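Long-range contacts in HslVU complex proteolytic subunit, putative (PDB 4HNZ), which forms the double-ring threonine protease of the mitochondrial HslVU complex, cleaving proteins that HslU recognises and unfolds, and so regulates PIF2 levels in mitochondrial DNA replication: residues E58-K63 with V76-E81; Q70-A75 with E102-D107. All blocks are in the same frame, centred on the assembly; numbering follows the deposited sequence.

Interaction 1. Residues E58-K63 with V76-E81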
ATOM      1  N   GLU A  58      34.764   5.620 -11.912  1.00 31.80           N
ATOM      2  CA  GLU A  58      35.953   4.778 -11.818  1.00 32.70           C
ATOM      3  C   GLU A  58      35.803   3.507 -12.624  1.00 30.92           C
ATOM      4  O   GLU A  58      36.741   3.092 -13.280  1.00 27.39           O
ATOM      5  CB  GLU A  58      36.263   4.461 -10.384  1.00 34.98           C
ATOM      6  CG  GLU A  58      36.778   5.692  -9.662  1.00 39.16           C
ATOM      7  CD  GLU A  58      36.997   5.461  -8.174  1.00 46.05           C
ATOM      8  OE1 GLU A  58      36.720   4.335  -7.664  1.00 46.88           O
ATOM      9  OE2 GLU A  58      37.480   6.415  -7.516  1.00 52.77           O
ATOM     10  N   LYS A  59      34.611   2.908 -12.611  1.00 29.22           N
ATOM     11  CA  LYS A  59      34.381   1.733 -13.455  1.00 29.26           C
ATOM     12  C   LYS A  59      34.420   2.098 -14.949  1.00 29.62           C
ATOM     13  O   LYS A  59      34.965   1.338 -15.737  1.00 27.68           O
ATOM     14  CB  LYS A  59      33.076   1.037 -13.133  1.00 28.10           C
ATOM     15  CG  LYS A  59      32.942   0.596 -11.683  1.00 29.12           C
ATOM     16  CD  LYS A  59      33.879  -0.530 -11.255  1.00 29.88           C
ATOM     17  CE  LYS A  59      33.739  -0.740  -9.742  1.00 30.98           C
ATOM     18  NZ  LYS A  59      34.583  -1.848  -9.231  1.00 32.52           N
ATOM     19  N   LEU A  60      33.892   3.279 -15.306  1.00 30.56           N
ATOM     20  CA  LEU A  60      33.977   3.756 -16.680  1.00 31.24           C
ATOM     21  C   LEU A  60      35.440   3.943 -17.139  1.00 31.60           C
ATOM     22  O   LEU A  60      35.797   3.591 -18.247  1.00 31.35           O
ATOM     23  CB  LEU A  60      33.184   5.039 -16.878  1.00 30.52           C
ATOM     24  CG  LEU A  60      33.205   5.547 -18.312  1.00 31.42           C
ATOM     25  CD1 LEU A  60      32.654   4.528 -19.286  1.00 31.97           C
ATOM     26  CD2 LEU A  60      32.419   6.834 -18.419  1.00 31.37           C
ATOM     27  N   GLU A  61      36.290   4.448 -16.258  1.00 34.32           N
ATOM     28  CA  GLU A  61      37.729   4.564 -16.548  1.00 36.92           C
ATOM     29  C   GLU A  61      38.381   3.231 -16.782  1.00 35.76           C
ATOM     30  O   GLU A  61      39.173   3.144 -17.685  1.00 34.95           O
ATOM     31  CB  GLU A  61      38.464   5.316 -15.453  1.00 39.23           C
ATOM     32  CG  GLU A  61      38.223   6.824 -15.521  1.00 44.27           C
ATOM     33  CD  GLU A  61      38.661   7.567 -14.260  1.00 49.60           C
ATOM     34  OE1 GLU A  61      39.228   6.943 -13.335  1.00 52.56           O
ATOM     35  OE2 GLU A  61      38.405   8.783 -14.163  1.00 53.92           O
ATOM     36  N   ASN A  62      38.048   2.213 -15.987  1.00 34.85           N
ATOM     37  CA  ASN A  62      38.501   0.855 -16.256  1.00 37.04           C
ATOM     38  C   ASN A  62      38.146   0.488 -17.672  1.00 36.73           C
ATOM     39  O   ASN A  62      38.993   0.024 -18.426  1.00 36.90           O
ATOM     40  CB  ASN A  62      37.888  -0.218 -15.332  1.00 39.77           C
ATOM     41  CG  ASN A  62      38.458  -0.190 -13.946  1.00 45.49           C
ATOM     42  OD1 ASN A  62      39.477   0.481 -13.692  1.00 55.91           O
ATOM     43  ND2 ASN A  62      37.804  -0.881 -13.013  1.00 47.29           N
ATOM     44  N   LYS A  63      36.893   0.670 -18.037  1.00 33.80           N
ATOM     45  CA  LYS A  63      36.484   0.281 -19.367  1.00 33.55           C
ATOM     46  C   LYS A  63      37.210   1.100 -20.429  1.00 33.90           C
ATOM     47  O   LYS A  63      37.489   0.583 -21.502  1.00 32.54           O
ATOM     48  CB  LYS A  63      34.943   0.377 -19.516  1.00 31.36           C
ATOM     49  CG  LYS A  63      34.150  -0.487 -18.534  1.00 30.77           C
ATOM     50  CD  LYS A  63      34.566  -1.939 -18.594  1.00 31.59           C
ATOM     51  CE  LYS A  63      33.813  -2.737 -17.557  1.00 32.79           C
ATOM     52  NZ  LYS A  63      34.131  -4.174 -17.682  1.00 35.82           N
ATOM     53  N   VAL A  76      28.998   0.880 -23.249  1.00 19.64           N
ATOM     54  CA  VAL A  76      28.168  -0.289 -23.253  1.00 19.12           C
ATOM     55  C   VAL A  76      28.696  -1.321 -22.273  1.00 19.12           C
ATOM     56  O   VAL A  76      27.907  -1.930 -21.547  1.00 18.12           O
ATOM     57  CB  VAL A  76      28.064  -0.886 -24.651  1.00 20.18           C
ATOM     58  CG1 VAL A  76      27.369  -2.235 -24.607  1.00 20.09           C
ATOM     59  CG2 VAL A  76      27.270   0.055 -25.520  1.00 19.97           C
ATOM     60  N   GLU A  77      30.003  -1.503 -22.202  1.00 20.00           N
ATOM     61  CA  GLU A  77      30.552  -2.481 -21.232  1.00 21.26           C
ATOM     62  C   GLU A  77      30.285  -2.029 -19.815  1.00 20.42           C
ATOM     63  O   GLU A  77      29.983  -2.842 -18.946  1.00 19.76           O
ATOM     64  CB  GLU A  77      32.031  -2.679 -21.416  1.00 23.40           C
ATOM     65  CG  GLU A  77      32.380  -3.400 -22.709  1.00 25.23           C
ATOM     66  CD  GLU A  77      31.824  -4.810 -22.772  1.00 27.41           C
ATOM     67  OE1 GLU A  77      31.733  -5.506 -21.731  1.00 27.92           O
ATOM     68  OE2 GLU A  77      31.434  -5.209 -23.886  1.00 28.96           O
ATOM     69  N   LEU A  78      30.388  -0.729 -19.586  1.00 19.39           N
ATOM     70  CA  LEU A  78      30.057  -0.182 -18.277  1.00 19.12           C
ATOM     71  C   LEU A  78      28.591  -0.469 -17.915  1.00 18.38           C
ATOM     72  O   LEU A  78      28.303  -0.965 -16.854  1.00 16.96           O
ATOM     73  CB  LEU A  78      30.269   1.316 -18.224  1.00 18.97           C
ATOM     74  CG  LEU A  78      29.735   1.850 -16.895  1.00 19.27           C
ATOM     75  CD1 LEU A  78      30.691   1.584 -15.771  1.00 20.09           C
ATOM     76  CD2 LEU A  78      29.438   3.333 -16.983  1.00 20.16           C
ATOM     77  N   ALA A  79      27.691  -0.169 -18.835  1.00 18.47           N
ATOM     78  CA  ALA A  79      26.294  -0.361 -18.577  1.00 18.24           C
ATOM     79  C   ALA A  79      25.988  -1.817 -18.281  1.00 19.12           C
ATOM     80  O   ALA A  79      25.222  -2.100 -17.361  1.00 19.88           O
ATOM     81  CB  ALA A  79      25.463   0.147 -19.735  1.00 18.47           C
ATOM     82  N   LYS A  80      26.555  -2.736 -19.043  1.00 20.43           N
ATOM     83  CA  LYS A  80      26.392  -4.176 -18.765  1.00 22.36           C
ATOM     84  C   LYS A  80      26.823  -4.554 -17.378  1.00 24.04           C
ATOM     85  O   LYS A  80      26.155  -5.325 -16.700  1.00 27.09           O
ATOM     86  CB  LYS A  80      27.182  -5.027 -19.748  1.00 23.42           C
ATOM     87  CG  LYS A  80      26.501  -5.131 -21.075  1.00 24.19           C
ATOM     88  CD  LYS A  80      27.428  -5.520 -22.196  1.00 26.46           C
ATOM     89  CE  LYS A  80      28.071  -6.884 -21.942  1.00 27.99           C
ATOM     90  NZ  LYS A  80      29.173  -7.032 -22.929  1.00 29.70           N
ATOM     91  N   GLU A  81      27.966  -4.043 -16.955  1.00 25.97           N
ATOM     92  CA  GLU A  81      28.500  -4.375 -15.639  1.00 26.96           C
ATOM     93  C   GLU A  81      27.617  -3.776 -14.539  1.00 23.83           C
ATOM     94  O   GLU A  81      27.350  -4.379 -13.515  1.00 22.50           O
ATOM     95  CB  GLU A  81      29.934  -3.812 -15.522  1.00 30.71           C
ATOM     96  CG  GLU A  81      30.709  -4.290 -14.293  1.00 36.91           C
ATOM     97  CD  GLU A  81      32.084  -3.615 -14.105  1.00 44.39           C
ATOM     98  OE1 GLU A  81      32.482  -2.709 -14.889  1.00 48.73           O
ATOM     99  OE2 GLU A  81      32.752  -3.944 -13.097  1.00 52.38           O
TER
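Lys63 reaches from helix 50-66 across the face of helix 71-84, and each methylene of its outer chain meets something different. Its first torsion sets CG beside its own backbone N, and a bend at chi2 (-55°) swings the rest of the chain past the side of helix 71-84 toward Glu81. CB packs against the carbonyl oxygen of Ala74, one turn before Leu78. CG of Lys63 lies over the backbone N of Leu78 at 3.9 Å, and CD follows at 3.9 Å from CB of Glu77, whose side chain it crosses at about a right angle. CE comes within 3.0 Å of OE1 of Glu81, while NZ of Lys63 makes a long salt bridge, without a hydrogen bond, to that same OE1 at 3.6 Å. Glu81 meets it with an extended chain, CG anti to the backbone N (chi1 -170°). Its other oxygen, OE2, lies 4.0 Å from CD of Lys59.

Beneath this polar layer Leu78 pushes its methyls toward helix 50-66. CD1 of Leu78 touches CB of Lys59 at 3.6 Å, and CD2 packs at 4.1 Å on CB of Leu60, the two leucines crossing nearly perpendicularly. Both continue inward, Leu60 onto Val97 and Leu78 onto Leu95 of strand 93-98. Glu77 turns away to bridge Lys80 on its own helix, and Lys80 also pairs with Glu58 of a neighbouring subunit. The axes of the two short segments approach to 9.1 Å at 131°, as the adjacent pair that forms one helical layer of the alpha-beta-beta-alpha sandwich of the Ntn-hydrolase, proteasome-type fold.

Interaction 2. Residues Q70-A75 with E102-D107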
ATOM      1  N   GLN A  70      37.595   3.357 -28.230  1.00 64.98           N
ATOM      2  CA  GLN A  70      36.216   3.011 -28.514  1.00 59.36           C
ATOM      3  C   GLN A  70      35.396   3.435 -27.306  1.00 51.99           C
ATOM      4  O   GLN A  70      35.053   2.634 -26.429  1.00 44.26           O
ATOM      5  CB  GLN A  70      36.132   1.512 -28.823  1.00 56.98           C
ATOM      6  CG  GLN A  70      37.186   1.053 -29.826  1.00 53.82           C
ATOM      7  CD  GLN A  70      37.941  -0.157 -29.328  1.00 50.98           C
ATOM      8  OE1 GLN A  70      37.454  -1.271 -29.452  1.00 44.14           O
ATOM      9  NE2 GLN A  70      39.119   0.064 -28.707  1.00 51.15           N
ATOM     10  N   LEU A  71      35.036   4.708 -27.300  1.00 48.84           N
ATOM     11  CA  LEU A  71      34.261   5.243 -26.206  1.00 44.65           C
ATOM     12  C   LEU A  71      32.887   4.549 -26.110  1.00 40.50           C
ATOM     13  O   LEU A  71      32.404   4.260 -25.008  1.00 38.10           O
ATOM     14  CB  LEU A  71      34.097   6.759 -26.358  1.00 45.96           C
ATOM     15  CG  LEU A  71      33.522   7.541 -25.174  1.00 46.49           C
ATOM     16  CD1 LEU A  71      34.348   7.307 -23.926  1.00 45.76           C
ATOM     17  CD2 LEU A  71      33.472   9.025 -25.517  1.00 49.82           C
ATOM     18  N   THR A  72      32.231   4.335 -27.246  1.00 38.03           N
ATOM     19  CA  THR A  72      30.910   3.688 -27.253  1.00 36.18           C
ATOM     20  C   THR A  72      30.955   2.285 -26.682  1.00 33.58           C
ATOM     21  O   THR A  72      30.055   1.905 -25.922  1.00 31.05           O
ATOM     22  CB  THR A  72      30.344   3.633 -28.670  1.00 38.97           C
ATOM     23  OG1 THR A  72      30.236   4.977 -29.148  1.00 41.34           O
ATOM     24  CG2 THR A  72      28.970   2.997 -28.694  1.00 38.87           C
ATOM     25  N   ARG A  73      31.988   1.526 -27.026  1.00 31.23           N
ATOM     26  CA  ARG A  73      32.094   0.192 -26.497  1.00 32.98           C
ATOM     27  C   ARG A  73      32.341   0.209 -24.981  1.00 29.15           C
ATOM     28  O   ARG A  73      31.790  -0.595 -24.247  1.00 30.78           O
ATOM     29  CB  ARG A  73      33.189  -0.588 -27.184  1.00 38.59           C
ATOM     30  CG  ARG A  73      32.960  -2.086 -27.132  1.00 46.89           C
ATOM     31  CD  ARG A  73      34.210  -2.819 -26.663  1.00 54.64           C
ATOM     32  NE  ARG A  73      34.504  -4.092 -27.321  1.00 66.28           N
ATOM     33  CZ  ARG A  73      35.074  -4.197 -28.525  1.00 73.42           C
ATOM     34  NH1 ARG A  73      35.357  -5.398 -29.024  1.00 74.56           N
ATOM     35  NH2 ARG A  73      35.314  -3.106 -29.252  1.00 78.20           N
ATOM     36  N   ALA A  74      33.164   1.136 -24.512  1.00 25.67           N
ATOM     37  CA  ALA A  74      33.408   1.301 -23.097  1.00 23.36           C
ATOM     38  C   ALA A  74      32.094   1.593 -22.306  1.00 20.72           C
ATOM     39  O   ALA A  74      31.842   1.035 -21.263  1.00 18.29           O
ATOM     40  CB  ALA A  74      34.438   2.402 -22.863  1.00 23.45           C
ATOM     41  N   ALA A  75      31.305   2.501 -22.835  1.00 19.97           N
ATOM     42  CA  ALA A  75      30.049   2.841 -22.254  1.00 19.63           C
ATOM     43  C   ALA A  75      29.142   1.616 -22.158  1.00 19.34           C
ATOM     44  O   ALA A  75      28.570   1.370 -21.113  1.00 19.01           O
ATOM     45  CB  ALA A  75      29.372   3.958 -23.052  1.00 19.26           C
ATOM     46  N   GLU A 102      32.293  11.836 -29.825  1.00 37.78           N
ATOM     47  CA  GLU A 102      31.151  11.057 -29.370  1.00 34.36           C
ATOM     48  C   GLU A 102      30.591  11.610 -28.074  1.00 29.15           C
ATOM     49  O   GLU A 102      31.319  12.053 -27.193  1.00 30.36           O
ATOM     50  CB  GLU A 102      31.539   9.566 -29.137  1.00 38.88           C
ATOM     51  CG  GLU A 102      32.139   8.799 -30.329  1.00 47.89           C
ATOM     52  CD  GLU A 102      32.923   7.524 -29.926  1.00 53.81           C
ATOM     53  OE1 GLU A 102      34.149   7.595 -29.634  1.00 60.07           O
ATOM     54  OE2 GLU A 102      32.331   6.413 -29.931  1.00 60.78           O
ATOM     55  N   THR A 103      29.271  11.531 -27.944  1.00 25.08           N
ATOM     56  CA  THR A 103      28.589  11.732 -26.685  1.00 22.94           C
ATOM     57  C   THR A 103      27.658  10.556 -26.385  1.00 21.26           C
ATOM     58  O   THR A 103      26.830  10.169 -27.219  1.00 19.65           O
ATOM     59  CB  THR A 103      27.721  13.027 -26.721  1.00 23.00           C
ATOM     60  OG1 THR A 103      28.514  14.148 -27.143  1.00 25.18           O
ATOM     61  CG2 THR A 103      27.172  13.318 -25.386  1.00 22.05           C
ATOM     62  N   LEU A 104      27.721  10.067 -25.160  1.00 20.88           N
ATOM     63  CA  LEU A 104      26.825   9.030 -24.687  1.00 20.87           C
ATOM     64  C   LEU A 104      26.220   9.369 -23.351  1.00 19.45           C
ATOM     65  O   LEU A 104      26.878   9.841 -22.447  1.00 20.93           O
ATOM     66  CB  LEU A 104      27.560   7.701 -24.482  1.00 21.97           C
ATOM     67  CG  LEU A 104      28.101   7.216 -25.785  1.00 23.44           C
ATOM     68  CD1 LEU A 104      29.601   7.286 -25.738  1.00 25.54           C
ATOM     69  CD2 LEU A 104      27.632   5.796 -26.074  1.00 24.59           C
ATOM     70  N   GLU A 105      24.992   8.946 -23.212  1.00 18.96           N
ATOM     71  CA  GLU A 105      24.311   8.999 -21.987  1.00 19.35           C
ATOM     72  C   GLU A 105      24.096   7.551 -21.512  1.00 18.19           C
ATOM     73  O   GLU A 105      23.673   6.669 -22.266  1.00 16.26           O
ATOM     74  CB  GLU A 105      22.979   9.736 -22.204  1.00 19.68           C
ATOM     75  CG  GLU A 105      21.900   9.439 -21.186  1.00 21.21           C
ATOM     76  CD  GLU A 105      20.533  10.062 -21.563  1.00 23.69           C
ATOM     77  OE1 GLU A 105      20.478  10.859 -22.556  1.00 21.43           O
ATOM     78  OE2 GLU A 105      19.530   9.750 -20.832  1.00 22.61           O
ATOM     79  N   ILE A 106      24.372   7.341 -20.231  1.00 19.00           N
ATOM     80  CA  ILE A 106      24.190   6.054 -19.593  1.00 19.35           C
ATOM     81  C   ILE A 106      23.389   6.211 -18.310  1.00 18.62           C
ATOM     82  O   ILE A 106      23.728   7.008 -17.488  1.00 17.00           O
ATOM     83  CB  ILE A 106      25.538   5.451 -19.227  1.00 19.66           C
ATOM     84  CG1 ILE A 106      26.455   5.529 -20.400  1.00 21.24           C
ATOM     85  CG2 ILE A 106      25.342   4.011 -18.810  1.00 19.99           C
ATOM     86  CD1 ILE A 106      27.924   5.430 -20.014  1.00 23.10           C
ATOM     87  N   ASP A 107      22.335   5.410 -18.139  1.00 19.48           N
ATOM     88  CA  ASP A 107      21.546   5.421 -16.885  1.00 18.54           C
ATOM     89  C   ASP A 107      21.486   4.095 -16.187  1.00 18.48           C
ATOM     90  O   ASP A 107      21.933   3.057 -16.723  1.00 19.13           O
ATOM     91  CB  ASP A 107      20.158   6.042 -17.134  1.00 18.56           C
ATOM     92  CG  ASP A 107      19.255   5.204 -17.982  1.00 19.46           C
ATOM     93  OD1 ASP A 107      19.385   3.954 -18.040  1.00 19.96           O
ATOM     94  OD2 ASP A 107      18.439   5.838 -18.664  1.00 19.97           O
TER
HETATM   95  O   HOH W   1      33.782   4.174 -30.341  1.00 37.25           O
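Chi1 of -60° in Thr72 holds OG1 beside its own backbone N, and in Glu102 a CG likewise beside the backbone N, with the chain extended beyond it, carries the carboxylate across to the first turn of helix 71-84. There OG1 of Thr72 donates to OE2 of Glu102 at 2.7 Å, meeting it on the anti side, 24° out of the carboxylate plane. The backbone N of Thr72 adds a weak, bent bond to the same oxygen, 3.4 Å from N to OE2, and a water donates to OE2 as well. The short hydroxyl bond and the water thus hold OE2, with a weak contribution from the backbone N, at the N-terminal end of the helix, where the helix dipole would probably favour its negative charge. OE1 of Glu102 instead lies 3.4 Å from CB of Leu71. The helix here runs almost parallel to strand 103-107, with 4° between the short axes, packing the helical layer on a central sheet of the proteasome-type sandwich. Deeper in, CD1 of Leu104 meets CG of Leu71 at 4.0 Å, the two side chains lying alongside and pointing opposite ways. CD2 of Leu104 and CD1 of Ile106 both converge on CB of Ala75, the latter at 3.7 Å.

Helix 71-84 serves both contacts: in interaction 1 it lies beside helix 50-66, and in interaction 2 its first turns lie on strand 103-107. Interaction 2 is buried and mostly apolar, with its polar group gathered at the beginning of the helix; interaction 1 is partly buried, its leucines covered by lysine and glutamate chains. The acids also differ, since Glu102 takes a short hydroxyl bond and a weak backbone one, whereas Glu81 has only a long salt bridge across its contact. With centres 9 Å apart, the contacts meet where Leu78 CD2 packs 4.0 Å from Ile106 CD1, joining the interface between the helices to the sheet beneath. Both also approach a neighbouring subunit, through Ala79 and Lys80 in one and Glu105 and Asp107 in the other.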